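Local coordinates for aminoglycoside phosphotransferase (Alicyclobacillus acidocaldarius subsp. acidocaldarius, PDB 4PDY), which probably acts as a phosphotransferase of the kinase-like aminoglycoside phosphotransferase family, and binds a free histidine in this crystal, at residues L120-A125 with C231-Q236; A128-Q133 with H237-I242; D225-N230 with L260-E265; L254-L259 with L279-V284. All coordinates share one frame; numbering follows the deposited sequence.

The four contacts lie in the part of the kinase-like fold that follows its six-stranded sheet, among helices and a small hairpin. Contacts 1 and 2 share helix 121-137, which packs on two neighbouring strands of one small antiparallel sheet, 231-233 and 239-241. Contacts 3 and 4 share helix 252-266, which meets a loop in one and helix 271-284 in the other. Contacts 1, 2 and 4 are mainly buried, although E122 of contact 1 is exposed. Contact 3 is partly buried, and its arginine works partly through water. The chemistry differs accordingly. Contact 1 joins an aromatic stack to a short hydroxyl-carboxylate bond. Contact 2 centres on one threonine hydroxyl. Contact 4 is apolar, with selenium over a ring.

Contact 1 (L120-A125 with C231-Q236). With HIS (histidine), chain B.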
loop_
_atom_site.group_PDB
_atom_site.type_symbol
_atom_site.label_atom_id
_atom_site.label_comp_id
_atom_site.label_asym_id
_atom_site.label_seq_id
_atom_site.Cartn_x
_atom_site.Cartn_y
_atom_site.Cartn_z
ATOM N N LEU A 120 1.244 -5.015 15.330
ATOM C CA LEU A 120 0.982 -4.309 16.581
ATOM C C LEU A 120 -0.187 -3.369 16.391
ATOM O O LEU A 120 -0.126 -2.487 15.541
ATOM C CB LEU A 120 2.197 -3.493 17.048
ATOM C CG LEU A 120 3.401 -4.302 17.475
ATOM C CD1 LEU A 120 4.528 -3.361 17.886
ATOM C CD2 LEU A 120 3.035 -5.228 18.624
ATOM N N PRO A 121 -1.245 -3.536 17.196
ATOM C CA PRO A 121 -2.369 -2.621 17.083
ATOM C C PRO A 121 -2.012 -1.142 17.136
ATOM O O PRO A 121 -2.533 -0.340 16.407
ATOM C CB PRO A 121 -3.254 -3.034 18.257
ATOM C CG PRO A 121 -3.027 -4.499 18.386
ATOM C CD PRO A 121 -1.549 -4.656 18.109
ATOM N N GLU A 122 -1.069 -0.777 17.993
ATOM C CA GLU A 122 -0.667 0.605 18.101
ATOM C C GLU A 122 -0.110 1.155 16.780
ATOM O O GLU A 122 -0.348 2.316 16.417
ATOM C CB GLU A 122 0.390 0.706 19.224
ATOM C CG GLU A 122 1.186 1.997 19.278
ATOM C CD GLU A 122 0.342 3.242 19.471
ATOM O OE1 GLU A 122 -0.858 3.111 19.832
ATOM O OE2 GLU A 122 0.880 4.364 19.251
ATOM N N HIS A 123 0.701 0.351 16.111
ATOM C CA HIS A 123 1.324 0.789 14.868
ATOM C C HIS A 123 0.290 0.850 13.743
ATOM O O HIS A 123 0.297 1.766 12.941
ATOM C CB HIS A 123 2.454 -0.150 14.468
ATOM C CG HIS A 123 3.676 -0.012 15.311
ATOM N ND1 HIS A 123 4.939 -0.186 14.798
ATOM C CD2 HIS A 123 3.830 0.281 16.622
ATOM C CE1 HIS A 123 5.828 -0.018 15.762
ATOM N NE2 HIS A 123 5.182 0.258 16.876
ATOM N N VAL A 124 -0.609 -0.128 13.728
ATOM C CA VAL A 124 -1.718 -0.097 12.767
ATOM C C VAL A 124 -2.626 1.112 13.003
ATOM O O VAL A 124 -3.011 1.819 12.066
ATOM C CB VAL A 124 -2.519 -1.402 12.837
ATOM C CG1 VAL A 124 -3.743 -1.311 11.932
ATOM C CG2 VAL A 124 -1.686 -2.579 12.402
ATOM N N ALA A 125 -2.889 1.388 14.275
ATOM C CA ALA A 125 -3.728 2.518 14.655
ATOM C C ALA A 125 -3.162 3.812 14.076
ATOM O O ALA A 125 -3.859 4.641 13.512
ATOM C CB ALA A 125 -3.793 2.632 16.182
ATOM N N CYS A 231 5.901 3.604 6.056
ATOM C CA CYS A 231 5.058 4.008 7.176
ATOM C C CYS A 231 5.940 4.017 8.419
ATOM O O CYS A 231 6.070 3.020 9.095
ATOM C CB CYS A 231 3.884 3.026 7.343
ATOM S SG CYS A 231 2.796 2.922 5.907
ATOM N N LEU A 232 6.563 5.150 8.687
ATOM C CA LEU A 232 7.584 5.190 9.730
ATOM C C LEU A 232 6.954 5.543 11.077
ATOM O O LEU A 232 6.381 6.622 11.236
ATOM C CB LEU A 232 8.615 6.230 9.347
ATOM C CG LEU A 232 9.354 5.922 8.048
ATOM C CD1 LEU A 232 10.358 7.015 7.765
ATOM C CD2 LEU A 232 10.035 4.564 8.097
ATOM N N TYR A 233 7.047 4.617 12.026
ATOM C CA TYR A 233 6.556 4.825 13.385
ATOM C C TYR A 233 7.684 5.506 14.174
ATOM O O TYR A 233 8.805 4.976 14.296
ATOM C CB TYR A 233 6.178 3.500 14.028
ATOM C CG TYR A 233 5.450 3.651 15.331
ATOM C CD1 TYR A 233 4.066 3.781 15.353
ATOM C CD2 TYR A 233 6.128 3.675 16.535
ATOM C CE1 TYR A 233 3.374 3.942 16.535
ATOM C CE2 TYR A 233 5.468 3.844 17.722
ATOM C CZ TYR A 233 4.078 3.963 17.731
ATOM O OH TYR A 233 3.416 4.123 18.918
ATOM N N THR A 234 7.398 6.713 14.642
ATOM C CA THR A 234 8.429 7.609 15.160
ATOM C C THR A 234 8.530 7.526 16.685
ATOM O O THR A 234 7.640 6.989 17.348
ATOM C CB THR A 234 8.108 9.079 14.834
ATOM O OG1 THR A 234 6.987 9.487 15.621
ATOM C CG2 THR A 234 7.839 9.300 13.346
ATOM N N PRO A 235 9.611 8.086 17.270
ATOM C CA PRO A 235 9.696 8.178 18.722
ATOM C C PRO A 235 8.574 9.007 19.393
ATOM O O PRO A 235 8.354 8.876 20.594
ATOM C CB PRO A 235 11.088 8.801 18.946
ATOM C CG PRO A 235 11.847 8.491 17.709
ATOM C CD PRO A 235 10.852 8.504 16.599
ATOM N N GLN A 236 7.860 9.834 18.627
ATOM C CA GLN A 236 6.666 10.501 19.156
ATOM C C GLN A 236 5.379 9.681 18.948
ATOM O O GLN A 236 4.277 10.158 19.208
ATOM C CB GLN A 236 6.518 11.930 18.615
ATOM C CG GLN A 236 7.465 12.955 19.284
ATOM C CD GLN A 236 7.042 13.442 20.700
ATOM O OE1 GLN A 236 5.902 13.924 20.937
ATOM N NE2 GLN A 236 7.994 13.373 21.644
HETATM N N HIS B . 14.073 6.513 9.303
HETATM C CA HIS B . 13.714 5.562 8.257
HETATM C C HIS B . 14.140 4.162 8.688
HETATM O O HIS B . 15.158 3.679 8.342
HETATM C CB HIS B . 14.387 5.907 6.922
HETATM C CG HIS B . 13.889 7.165 6.272
HETATM N ND1 HIS B . 13.578 7.224 4.930
HETATM C CD2 HIS B . 13.673 8.410 6.762
HETATM C CE1 HIS B . 13.183 8.448 4.623
HETATM N NE2 HIS B . 13.224 9.186 5.717
HETATM O OXT HIS B . 13.410 3.486 9.422
#
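The rings of H123 and Y233 lie almost flat on each other. Their planes differ by 8° and their centroids are 3.8 Å apart, a face-to-face stack with little offset. NE2 of H123 sits over the tyrosine ring, 3.6 Å from Y233 CD2. Y233 CB adds a CH-pi contact over the imidazole face. The opposite face of the imidazole is met near its rim by L120 CD1. L120 is the N-cap residue of the helix. The rotation of the histidine ring is also restrained, because N117 N donates to ND1. ND1 is thus the acceptor, which suggests that the proton of a neutral ring would be on NE2.

E122 takes the other end of the tyrosine. Y233 OH donates to E122 OE2 at 2.6 Å, a short bond that uses the anti lone pair of the carboxylate oxygen. Carboxylate and ring planes stand 90° apart. The glutamate bends at chi2 (60°), which carries its carboxylate round to the phenol. One tyrosine is therefore held at its face and at its hydroxyl by adjacent helix residues.

On the same strand, L232 CD1 touches CA of the bound histidine at 3.7 Å. The contact sets the start of helix 121-137 against strand 231-233, which lies between strands 114-115 and 239-241, while helix 271-284 packs against V124 and A125.

Contact 2 (A128-Q133 with H237-I242); sequences AYTLAQ and HQVVLI
The hydroxyl of T130 is gripped by several groups. OG1 donates to V239 O at 2.7 Å and accepts a hydrogen bond from a water, also at 2.7 Å. Q126 O, one turn back in the same helix, is a further hydrogen-bond partner and may compete for the one proton. The motif is a helix packed on a beta hairpin, which follows what is probably the catalytic loop of this kinase-like fold. Strand 239-241 is an outer strand of a three-stranded antiparallel sheet, beside 231-233. Helix and strand axes come within 8.1 Å and run at 46° to each other.

The water closes a small ring of bonds. It accepts from V239 N at 3.1 Å, so both backbone polar groups of V239 are joined to the same threonine, one directly and one through the water. The direct bond meets the carbonyl at a C=O...OG1 angle of 137°, with the donor tilted slightly from the carbonyl plane. The outer strand thus gains polar partners from a helix side chain.

Beside these bonds the packing is apolar. With T130 chi1 at -72°, OG1 lies beside the backbone N and CG2 points onward to L241. T130 and L241 lie side by side, pointing opposite ways. L131 lies across L241, bringing CD2 to 4.0 Å from L241 CD1. On the threonine side, T130 CG2 rests 3.6 Å from L241 CG.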
loop_
_atom_site.group_PDB
_atom_site.type_symbol
_atom_site.label_atom_id
_atom_site.label_comp_id
_atom_site.label_asym_id
_atom_site.label_seq_id
_atom_site.Cartn_x
_atom_site.Cartn_y
_atom_site.Cartn_z
ATOM N N ALA A 128 -3.215 3.991 10.212
ATOM C CA ALA A 128 -4.577 4.293 9.799
ATOM C C ALA A 128 -4.896 5.770 10.029
ATOM O O ALA A 128 -5.463 6.438 9.183
ATOM C CB ALA A 128 -5.544 3.410 10.555
ATOM N N TYR A 129 -4.551 6.294 11.198
ATOM C CA TYR A 129 -4.814 7.682 11.516
ATOM C C TYR A 129 -4.180 8.589 10.477
ATOM O O TYR A 129 -4.790 9.535 9.957
ATOM C CB TYR A 129 -4.308 7.978 12.941
ATOM C CG TYR A 129 -4.721 9.297 13.539
ATOM C CD1 TYR A 129 -6.057 9.673 13.592
ATOM C CD2 TYR A 129 -3.776 10.124 14.144
ATOM C CE1 TYR A 129 -6.429 10.878 14.177
ATOM C CE2 TYR A 129 -4.144 11.313 14.724
ATOM C CZ TYR A 129 -5.466 11.691 14.739
ATOM O OH TYR A 129 -5.836 12.877 15.314
ATOM N N THR A 130 -2.902 8.337 10.215
ATOM C CA THR A 130 -2.165 9.139 9.262
ATOM C C THR A 130 -2.776 9.056 7.846
ATOM O O THR A 130 -2.913 10.087 7.169
ATOM C CB THR A 130 -0.682 8.712 9.276
ATOM O OG1 THR A 130 -0.100 9.172 10.503
ATOM C CG2 THR A 130 0.066 9.236 8.082
ATOM N N LEU A 131 -3.072 7.838 7.399
ATOM C CA LEU A 131 -3.692 7.678 6.081
ATOM C C LEU A 131 -5.030 8.436 5.987
ATOM O O LEU A 131 -5.316 9.082 4.977
ATOM C CB LEU A 131 -3.895 6.198 5.781
ATOM C CG LEU A 131 -2.611 5.400 5.495
ATOM C CD1 LEU A 131 -2.935 3.911 5.572
ATOM C CD2 LEU A 131 -1.983 5.774 4.156
ATOM N N ALA A 132 -5.827 8.347 7.039
ATOM C CA ALA A 132 -7.098 9.055 7.086
ATOM C C ALA A 132 -6.901 10.560 7.045
ATOM O O ALA A 132 -7.630 11.295 6.388
ATOM C CB ALA A 132 -7.858 8.641 8.316
ATOM N N GLN A 133 -5.899 11.041 7.781
ATOM C CA GLN A 133 -5.589 12.468 7.775
ATOM C C GLN A 133 -5.164 12.938 6.391
ATOM O O GLN A 133 -5.532 14.029 5.961
ATOM C CB GLN A 133 -4.498 12.802 8.806
ATOM C CG GLN A 133 -4.955 12.689 10.241
ATOM C CD GLN A 133 -3.862 13.013 11.225
ATOM O OE1 GLN A 133 -2.685 12.674 10.988
ATOM N NE2 GLN A 133 -4.210 13.728 12.296
ATOM N N HIS A 237 5.540 8.420 18.566
ATOM C CA HIS A 237 4.426 7.479 18.475
ATOM C C HIS A 237 3.373 7.934 17.458
ATOM O O HIS A 237 2.172 7.799 17.666
ATOM C CB HIS A 237 3.827 7.197 19.849
ATOM C CG HIS A 237 4.762 6.484 20.770
ATOM N ND1 HIS A 237 4.351 5.968 21.972
ATOM C CD2 HIS A 237 6.070 6.151 20.646
ATOM C CE1 HIS A 237 5.370 5.381 22.576
ATOM N NE2 HIS A 237 6.425 5.476 21.788
ATOM N N GLN A 238 3.856 8.462 16.344
ATOM C CA GLN A 238 3.027 8.748 15.183
ATOM C C GLN A 238 3.603 8.017 14.001
ATOM O O GLN A 238 4.711 7.491 14.047
ATOM C CB GLN A 238 3.030 10.242 14.899
ATOM C CG GLN A 238 2.508 11.084 16.040
ATOM C CD GLN A 238 2.813 12.553 15.844
ATOM O OE1 GLN A 238 3.958 12.942 15.576
ATOM N NE2 GLN A 238 1.789 13.385 15.981
ATOM N N VAL A 239 2.827 7.949 12.929
ATOM C CA VAL A 239 3.346 7.426 11.685
ATOM C C VAL A 239 3.497 8.532 10.655
ATOM O O VAL A 239 2.550 9.280 10.373
ATOM C CB VAL A 239 2.467 6.274 11.147
ATOM C CG1 VAL A 239 2.797 5.956 9.697
ATOM C CG2 VAL A 239 2.637 5.043 12.005
ATOM N N VAL A 240 4.685 8.599 10.068
ATOM C CA VAL A 240 5.005 9.547 9.033
ATOM C C VAL A 240 5.160 8.778 7.737
ATOM O O VAL A 240 5.894 7.797 7.664
ATOM C CB VAL A 240 6.297 10.334 9.391
ATOM C CG1 VAL A 240 6.716 11.214 8.236
ATOM C CG2 VAL A 240 6.078 11.164 10.645
ATOM N N LEU A 241 4.422 9.219 6.725
ATOM C CA LEU A 241 4.499 8.584 5.432
ATOM C C LEU A 241 5.648 9.117 4.603
ATOM O O LEU A 241 5.947 10.304 4.614
ATOM C CB LEU A 241 3.207 8.791 4.644
ATOM C CG LEU A 241 1.973 8.120 5.225
ATOM C CD1 LEU A 241 0.732 8.657 4.526
ATOM C CD2 LEU A 241 2.022 6.609 5.096
ATOM N N ILE A 242 6.255 8.216 3.853
ATOM C CA ILE A 242 7.188 8.584 2.801
ATOM C C ILE A 242 6.766 7.891 1.487
ATOM O O ILE A 242 5.925 6.981 1.497
ATOM C CB ILE A 242 8.641 8.278 3.166
ATOM C CG1 ILE A 242 8.808 6.783 3.300
ATOM C CG2 ILE A 242 9.018 8.994 4.474
ATOM C CD1 ILE A 242 10.246 6.359 3.466
HETATM O O HOH W 1 -0.008 9.052 13.244
#

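Contact 3 (D225-N230 with L260-E265)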
loop_
_atom_site.group_PDB
_atom_site.type_symbol
_atom_site.label_atom_id
_atom_site.label_comp_id
_atom_site.label_asym_id
_atom_site.label_seq_id
_atom_site.Cartn_x
_atom_site.Cartn_y
_atom_site.Cartn_z
ATOM N N ASP A 225 0.748 2.998 -1.386
ATOM C CA ASP A 225 1.929 2.148 -1.238
ATOM C C ASP A 225 2.173 1.908 0.243
ATOM O O ASP A 225 3.243 2.214 0.806
ATOM C CB ASP A 225 3.125 2.782 -1.928
ATOM C CG ASP A 225 4.234 1.791 -2.212
ATOM O OD1 ASP A 225 4.030 0.561 -2.065
ATOM O OD2 ASP A 225 5.321 2.259 -2.591
ATOM N N VAL A 226 1.177 1.315 0.867
ATOM C CA VAL A 226 1.100 1.163 2.305
ATOM C C VAL A 226 1.804 -0.106 2.727
ATOM O O VAL A 226 1.196 -1.157 2.944
ATOM C CB VAL A 226 -0.366 1.181 2.776
ATOM C CG1 VAL A 226 -0.447 1.087 4.283
ATOM C CG2 VAL A 226 -1.051 2.447 2.259
ATOM N N ILE A 227 3.127 0.026 2.827
ATOM C CA ILE A 227 4.017 -1.050 3.229
ATOM C C ILE A 227 4.836 -0.514 4.400
ATOM O O ILE A 227 4.998 0.686 4.521
ATOM C CB ILE A 227 4.907 -1.513 2.060
ATOM C CG1 ILE A 227 5.783 -0.374 1.508
ATOM C CG2 ILE A 227 4.009 -2.102 0.968
ATOM C CD1 ILE A 227 6.761 -0.812 0.442
ATOM N N PRO A 228 5.368 -1.404 5.246
ATOM C CA PRO A 228 6.054 -0.918 6.459
ATOM C C PRO A 228 7.169 0.075 6.198
ATOM O O PRO A 228 7.299 1.040 6.939
ATOM C CB PRO A 228 6.606 -2.192 7.072
ATOM C CG PRO A 228 5.556 -3.196 6.710
ATOM C CD PRO A 228 5.185 -2.859 5.286
ATOM N N SER A 229 7.951 -0.151 5.152
ATOM C CA SER A 229 9.057 0.751 4.885
ATOM C C SER A 229 8.646 2.164 4.483
ATOM O O SER A 229 9.496 3.049 4.503
ATOM C CB SER A 229 10.011 0.165 3.844
ATOM O OG SER A 229 9.357 -0.140 2.639
ATOM N N ASN A 230 7.368 2.387 4.110
ATOM C CA ASN A 230 6.878 3.729 3.824
ATOM C C ASN A 230 6.070 4.356 4.961
ATOM O O ASN A 230 5.625 5.494 4.833
ATOM C CB ASN A 230 6.004 3.707 2.567
ATOM C CG ASN A 230 6.789 3.444 1.314
ATOM O OD1 ASN A 230 8.013 3.664 1.254
ATOM N ND2 ASN A 230 6.090 2.986 0.267
ATOM N N LEU A 260 -5.506 -3.119 6.059
ATOM C CA LEU A 260 -6.109 -4.225 6.763
ATOM C C LEU A 260 -5.601 -5.573 6.264
ATOM O O LEU A 260 -5.358 -6.483 7.045
ATOM C CB LEU A 260 -7.642 -4.152 6.648
ATOM C CG LEU A 260 -8.324 -3.083 7.498
ATOM C CD1 LEU A 260 -9.733 -2.770 7.012
ATOM C CD2 LEU A 260 -8.407 -3.513 8.960
ATOM N N ARG A 261 -5.511 -5.746 4.951
ATOM C CA ARG A 261 -5.140 -7.049 4.448
ATOM C C ARG A 261 -3.721 -7.403 4.909
ATOM O O ARG A 261 -3.454 -8.510 5.339
ATOM C CB ARG A 261 -5.277 -7.162 2.922
ATOM C CG ARG A 261 -5.339 -8.623 2.527
ATOM C CD ARG A 261 -5.097 -8.924 1.066
ATOM N NE ARG A 261 -5.944 -8.246 0.096
ATOM C CZ ARG A 261 -7.201 -8.566 -0.270
ATOM N NH1 ARG A 261 -7.873 -9.577 0.271
ATOM N NH2 ARG A 261 -7.768 -7.858 -1.232
ATOM N N ARG A 262 -2.832 -6.452 4.770
ATOM C CA ARG A 262 -1.438 -6.700 5.169
ATOM C C ARG A 262 -1.323 -6.984 6.660
ATOM O O ARG A 262 -0.604 -7.909 7.081
ATOM C CB ARG A 262 -0.576 -5.503 4.773
ATOM C CG ARG A 262 -0.344 -5.429 3.267
ATOM C CD ARG A 262 0.608 -4.322 2.829
ATOM N NE ARG A 262 0.776 -4.336 1.367
ATOM C CZ ARG A 262 0.324 -3.409 0.509
ATOM N NH1 ARG A 262 -0.319 -2.310 0.915
ATOM N NH2 ARG A 262 0.542 -3.574 -0.793
ATOM N N SER A 263 -2.010 -6.178 7.459
ATOM C CA SER A 263 -1.979 -6.339 8.911
ATOM C C SER A 263 -2.570 -7.689 9.296
ATOM O O SER A 263 -1.924 -8.505 9.976
ATOM C CB SER A 263 -2.759 -5.225 9.608
ATOM O OG SER A 263 -2.264 -3.937 9.277
ATOM N N LEU A 264 -3.799 -7.932 8.840
ATOM C CA LEU A 264 -4.506 -9.135 9.236
ATOM C C LEU A 264 -3.816 -10.411 8.765
ATOM O O LEU A 264 -3.824 -11.412 9.466
ATOM C CB LEU A 264 -5.956 -9.107 8.767
ATOM C CG LEU A 264 -6.803 -8.042 9.466
ATOM C CD1 LEU A 264 -8.081 -7.779 8.674
ATOM C CD2 LEU A 264 -7.163 -8.412 10.904
ATOM N N GLU A 265 -3.253 -10.411 7.556
ATOM C CA GLU A 265 -2.613 -11.634 7.039
ATOM C C GLU A 265 -1.385 -11.999 7.859
ATOM O O GLU A 265 -1.055 -13.173 7.997
ATOM C CB GLU A 265 -2.202 -11.488 5.569
ATOM C CG GLU A 265 -1.545 -12.742 4.998
ATOM C CD GLU A 265 -0.128 -12.961 5.499
ATOM O OE1 GLU A 265 0.575 -11.963 5.775
ATOM O OE2 GLU A 265 0.295 -14.133 5.615
HETATM O O HOH W 2 -1.008 -0.005 -0.717
#
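R262 reaches from its helix to the backbone of V226 and the side chain of I227. Its NH1 lies 2.8 Å from V226 O, and its CD is also close to that oxygen. I227 CG2 covers the centre of one guanidinium face, 3.9 Å from R262 CZ. A water lies in the guanidinium plane at its edge. It accepts from R262 NH1 at 2.9 Å and from V226 N at 3.0 Å, so the arginine also reaches the peptide N-H through one bridge. A chi1 of -73° directs the arginine chain at the loop, and its extension from CG to NE gives the reach.

V226 itself is the centre of an inverse gamma turn. Its side chain packs on D255 and L259 of the same helix that carries R262. Behind it, N230 ties the two ends of the loop together. N230 ND2 donates to D225 O at 3.0 Å, nearly straight at 168°, in the carbonyl plane and on a lone pair. N230 N bonds to I227 O at 2.9 Å. D225 N is in turn bonded to H223 ND1.

H223, D225 and N230 have the spacing of the HxDxxxxN signature of aminoglycoside phosphotransferases. The loop is therefore consistent with the catalytic loop of the kinase-like fold, here backed by an arginine from helix 252-266.

Contact 4 (L254-L259 with L279-V284); sequences LDMAHL and LHFDAV
Segments 254-259 and 279-284, both helical, come nearest at M256 and F281, whose CA atoms are 8.0 Å apart. Both side chains leave their helices toward the facing one and overlap along their lengths. M256 is selenomethionine in the crystal and has two conformers; the geometry here is that of one. Its CG is anti to the backbone N (chi1 -163°), which lays the chain along one face of the F281 ring. CB starts near F281 CZ. CG follows as a CH-pi donor 3.9 Å from the ring centroid, 23° off the normal. The chain then bends at chi3 (-50°) and returns the methyl to the ring, with CE 3.6 Å from F281 CG. Selenium stands above the face at 4.6 Å from the centroid, a Met-aromatic contact of the longer kind.

A128 and A132 of helix 121-137 also touch F281. The ring thus meets two helices besides its own. D255 adds a looser approach, its backbone C near F281 CZ; its carboxylate turns to the backbone N atoms of H223 and L224.

No hydrogen bond joins the two segments, although R252 NH1, earlier in the same helix as M256, bonds to F281 O. Between the segments the contact is apolar: a methyl and CH groups rest on a pi face, with the polarisable selenium farther off, which implies attraction mainly by dispersion.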
loop_
_atom_site.group_PDB
_atom_site.type_symbol
_atom_site.label_atom_id
_atom_site.label_comp_id
_atom_site.label_asym_id
_atom_site.label_seq_id
_atom_site.Cartn_x
_atom_site.Cartn_y
_atom_site.Cartn_z
ATOM N N LEU A 254 -9.621 2.027 -0.430
ATOM C CA LEU A 254 -8.430 1.356 -0.959
ATOM C C LEU A 254 -7.280 1.332 0.050
ATOM O O LEU A 254 -6.747 0.269 0.319
ATOM C CB LEU A 254 -7.971 1.984 -2.253
ATOM C CG LEU A 254 -8.875 1.771 -3.476
ATOM C CD1 LEU A 254 -8.266 2.423 -4.701
ATOM C CD2 LEU A 254 -9.132 0.294 -3.733
ATOM N N ASP A 255 -6.951 2.477 0.632
ATOM C CA ASP A 255 -5.905 2.502 1.641
ATOM C C ASP A 255 -6.341 1.685 2.859
ATOM O O ASP A 255 -5.537 0.956 3.444
ATOM C CB ASP A 255 -5.579 3.943 2.054
ATOM C CG ASP A 255 -4.471 4.619 1.199
ATOM O OD1 ASP A 255 -3.797 3.976 0.350
ATOM O OD2 ASP A 255 -4.320 5.858 1.385
HETATM N N MSE A 256 -7.608 1.801 3.252
HETATM C CA MSE A 256 -8.078 1.080 4.423
HETATM C C MSE A 256 -7.978 -0.418 4.244
HETATM O O MSE A 256 -7.477 -1.126 5.122
HETATM C CB MSE A 256 -9.489 1.548 4.764
HETATM C CG MSE A 256 -9.859 1.151 6.182
HETATM SE SE MSE A 256 -11.704 1.658 6.564
HETATM C CE MSE A 256 -11.875 3.543 6.030
ATOM N N ALA A 257 -8.447 -0.918 3.098
ATOM C CA ALA A 257 -8.411 -2.346 2.815
ATOM C C ALA A 257 -6.981 -2.858 2.665
ATOM O O ALA A 257 -6.699 -3.978 3.045
ATOM C CB ALA A 257 -9.243 -2.677 1.569
ATOM N N HIS A 258 -6.125 -2.086 2.016
ATOM C CA HIS A 258 -4.725 -2.528 1.852
ATOM C C HIS A 258 -3.972 -2.626 3.190
ATOM O O HIS A 258 -3.318 -3.636 3.434
ATOM C CB HIS A 258 -3.987 -1.646 0.835
ATOM C CG HIS A 258 -4.594 -1.681 -0.541
ATOM N ND1 HIS A 258 -4.490 -0.629 -1.420
ATOM C CD2 HIS A 258 -5.355 -2.614 -1.160
ATOM C CE1 HIS A 258 -5.122 -0.927 -2.544
ATOM N NE2 HIS A 258 -5.638 -2.137 -2.418
ATOM N N LEU A 259 -4.162 -1.647 4.055
ATOM C CA LEU A 259 -3.621 -1.730 5.406
ATOM C C LEU A 259 -4.183 -2.935 6.141
ATOM O O LEU A 259 -3.448 -3.703 6.774
ATOM C CB LEU A 259 -3.920 -0.456 6.177
ATOM C CG LEU A 259 -3.432 -0.463 7.635
ATOM C CD1 LEU A 259 -1.919 -0.669 7.766
ATOM C CD2 LEU A 259 -3.831 0.824 8.301
ATOM N N LEU A 279 -11.152 2.349 13.998
ATOM C CA LEU A 279 -11.327 3.405 14.982
ATOM C C LEU A 279 -10.602 4.688 14.553
ATOM O O LEU A 279 -11.093 5.791 14.753
ATOM C CB LEU A 279 -10.795 2.960 16.348
ATOM C CG LEU A 279 -11.166 3.802 17.561
ATOM C CD1 LEU A 279 -12.653 3.647 17.859
ATOM C CD2 LEU A 279 -10.327 3.380 18.764
ATOM N N HIS A 280 -9.395 4.534 13.990
ATOM C CA HIS A 280 -8.591 5.698 13.656
ATOM C C HIS A 280 -8.939 6.330 12.321
ATOM O O HIS A 280 -8.783 7.530 12.176
ATOM C CB HIS A 280 -7.096 5.387 13.817
ATOM C CG HIS A 280 -6.719 5.246 15.251
ATOM N ND1 HIS A 280 -6.940 4.093 15.962
ATOM C CD2 HIS A 280 -6.209 6.143 16.131
ATOM C CE1 HIS A 280 -6.596 4.286 17.228
ATOM N NE2 HIS A 280 -6.122 5.514 17.345
ATOM N N PHE A 281 -9.450 5.550 11.358
ATOM C CA PHE A 281 -10.107 6.173 10.194
ATOM C C PHE A 281 -11.365 6.947 10.626
ATOM O O PHE A 281 -11.574 8.097 10.242
ATOM C CB PHE A 281 -10.450 5.135 9.106
ATOM C CG PHE A 281 -9.312 4.845 8.168
ATOM C CD1 PHE A 281 -9.132 5.622 7.032
ATOM C CD2 PHE A 281 -8.437 3.796 8.399
ATOM C CE1 PHE A 281 -8.078 5.383 6.163
ATOM C CE2 PHE A 281 -7.386 3.532 7.528
ATOM C CZ PHE A 281 -7.223 4.316 6.398
ATOM N N ASP A 282 -12.179 6.305 11.456
ATOM C CA ASP A 282 -13.435 6.895 11.923
ATOM C C ASP A 282 -13.218 8.196 12.676
ATOM O O ASP A 282 -14.019 9.112 12.558
ATOM C CB ASP A 282 -14.176 5.895 12.809
ATOM C CG ASP A 282 -15.628 6.239 12.994
ATOM O OD1 ASP A 282 -16.443 5.994 12.069
ATOM O OD2 ASP A 282 -15.956 6.720 14.079
ATOM N N ALA A 283 -12.120 8.276 13.440
ATOM C CA ALA A 283 -11.793 9.474 14.219
ATOM C C ALA A 283 -11.600 10.709 13.329
ATOM O O ALA A 283 -11.931 11.826 13.718
ATOM C CB ALA A 283 -10.538 9.225 15.048
ATOM N N VAL A 284 -11.068 10.505 12.134
ATOM C CA VAL A 284 -10.887 11.603 11.192
ATOM C C VAL A 284 -12.196 11.924 10.450
ATOM O O VAL A 284 -12.577 13.082 10.327
ATOM C CB VAL A 284 -9.736 11.295 10.213
ATOM C CG1 VAL A 284 -9.585 12.404 9.191
ATOM C CG2 VAL A 284 -8.437 11.084 10.984
#